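PDB 5W3X: disease resistance protein RRS1 from Arabidopsis thaliana, which binds W-box DNA as a WRKY transcription factor and acts as a disease resistance protein against fungal and bacterial pathogens. Local coordinates for residues G38-A43 against A52-Q57. Sequence-based numbering, arbitrary orientation.
Sequences GYYRCA and ATKQVQ. With ZN (zinc ion), chain G.
Tyr40 and Lys54 face each other as an antiparallel hydrogen-bonded pair on the two central strands of the four-stranded WRKY domain sheet. They exchange two backbone bonds, Tyr40 N to Lys54 O and Lys54 N to Tyr40 O, each 2.9 Å long. Gly38 and Val56 form the next hydrogen-bonded pair. On the face carrying Tyr40, Lys54 and Val56, Lys54 CG packs on Tyr40 CB at 3.8 Å, and farther out Tyr40 CE1 touches Val56 CG2 at 4.0 Å. Extended beyond CG, the lysine chain then climbs over the Tyr40 ring, carrying NZ above it at a range that allows at most a weak cation-pi attraction, and on to salt bridges with Asp18 and Glu16. The opposite face bears Tyr39 and Gln55, whose ring and amide planes stand 79° apart. A nearly eclipsed first torsion (chi1 -9°) and a bend at the next bond together turn the Gln55 amide toward Tyr39, where OE1 makes a close contact with the ring, 3.0 Å from Tyr39 CD2. Toward the zinc end the pairing slackens to a weak Cys42 N to Ala52 O bond. Here Cys42 joins Cys50, His74 and His76 in the metal site, tying the strand end to the zinc ion; with SG anti to the backbone N (chi1 -176°), Cys42 SG binds zinc at 2.3 Å.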
# COMPACT_ATOMS: atom_id res chain seq x y z
N GLY B 38 -6.79 14.40 3.89
CA GLY B 38 -5.48 14.83 3.46
C GLY B 38 -4.52 14.95 4.64
O GLY B 38 -4.89 15.45 5.71
N TYR B 39 -3.29 14.47 4.45
CA TYR B 39 -2.28 14.49 5.50
C TYR B 39 -1.10 15.34 5.06
O TYR B 39 -0.56 15.13 3.97
CB TYR B 39 -1.77 13.08 5.80
CG TYR B 39 -2.84 12.09 6.23
CD1 TYR B 39 -3.72 11.56 5.30
CD2 TYR B 39 -2.93 11.65 7.54
CE1 TYR B 39 -4.70 10.62 5.68
CE2 TYR B 39 -3.91 10.72 7.93
CZ TYR B 39 -4.77 10.21 7.00
OH TYR B 39 -5.72 9.29 7.40
N TYR B 40 -0.71 16.27 5.93
CA TYR B 40 0.37 17.22 5.69
C TYR B 40 1.37 17.16 6.84
O TYR B 40 1.01 16.81 7.97
CB TYR B 40 -0.17 18.66 5.56
CG TYR B 40 -1.18 18.85 4.47
CD1 TYR B 40 -2.52 18.53 4.69
CD2 TYR B 40 -0.82 19.35 3.23
CE1 TYR B 40 -3.46 18.70 3.70
CE2 TYR B 40 -1.76 19.53 2.23
CZ TYR B 40 -3.08 19.19 2.48
OH TYR B 40 -4.04 19.35 1.50
N ARG B 41 2.61 17.54 6.55
CA ARG B 41 3.67 17.68 7.55
C ARG B 41 4.37 18.99 7.23
O ARG B 41 4.13 19.54 6.16
CB ARG B 41 4.62 16.47 7.50
CG ARG B 41 5.18 16.13 6.11
CD ARG B 41 6.53 16.81 5.84
NE ARG B 41 7.15 16.34 4.60
CZ ARG B 41 8.04 17.04 3.90
NH1 ARG B 41 8.39 18.25 4.28
NH2 ARG B 41 8.55 16.52 2.79
N CYS B 42 5.16 19.54 8.15
CA CYS B 42 5.77 20.86 7.94
C CYS B 42 6.83 20.91 6.83
O CYS B 42 7.58 19.96 6.62
CB CYS B 42 6.40 21.38 9.23
SG CYS B 42 7.07 23.07 9.04
N ALA B 43 6.89 22.04 6.13
CA ALA B 43 7.91 22.21 5.09
C ALA B 43 9.33 22.21 5.67
O ALA B 43 10.30 22.03 4.94
CB ALA B 43 7.66 23.50 4.33
N ALA B 52 5.58 19.15 13.39
CA ALA B 52 4.21 19.59 13.20
C ALA B 52 3.55 18.93 11.99
O ALA B 52 4.10 18.95 10.89
CB ALA B 52 4.17 21.11 13.07
N THR B 53 2.39 18.32 12.22
CA THR B 53 1.59 17.73 11.15
C THR B 53 0.17 18.27 11.19
O THR B 53 -0.28 18.80 12.20
CB THR B 53 1.55 16.21 11.26
OG1 THR B 53 0.88 15.85 12.47
CG2 THR B 53 2.95 15.62 11.28
N LYS B 54 -0.55 18.13 10.08
CA LYS B 54 -1.98 18.44 10.12
C LYS B 54 -2.78 17.54 9.19
O LYS B 54 -2.28 17.06 8.18
CB LYS B 54 -2.22 19.92 9.79
CG LYS B 54 -2.11 20.34 8.34
CD LYS B 54 -2.63 21.77 8.18
CE LYS B 54 -2.46 22.30 6.77
NZ LYS B 54 -3.02 23.68 6.64
N GLN B 55 -4.03 17.31 9.60
CA GLN B 55 -4.98 16.48 8.87
C GLN B 55 -6.20 17.30 8.52
O GLN B 55 -6.72 18.04 9.36
CB GLN B 55 -5.40 15.28 9.71
CG GLN B 55 -4.60 15.13 10.98
CD GLN B 55 -3.31 14.43 10.72
OE1 GLN B 55 -3.28 13.47 9.95
NE2 GLN B 55 -2.23 14.91 11.31
N VAL B 56 -6.65 17.16 7.29
CA VAL B 56 -7.75 17.96 6.77
C VAL B 56 -8.81 17.07 6.15
O VAL B 56 -8.50 16.25 5.28
CB VAL B 56 -7.26 18.96 5.71
CG1 VAL B 56 -8.44 19.72 5.13
CG2 VAL B 56 -6.20 19.91 6.29
N GLN B 57 -10.05 17.21 6.59
CA GLN B 57 -11.13 16.40 6.04
C GLN B 57 -12.46 17.15 6.06
O GLN B 57 -12.92 17.58 7.11
CB GLN B 57 -11.26 15.09 6.81
CG GLN B 57 -12.33 14.17 6.25
CD GLN B 57 -12.26 12.77 6.82
OE1 GLN B 57 -11.52 12.51 7.77
NE2 GLN B 57 -13.02 11.85 6.23
ZN ZN G . 7.24 23.54 11.28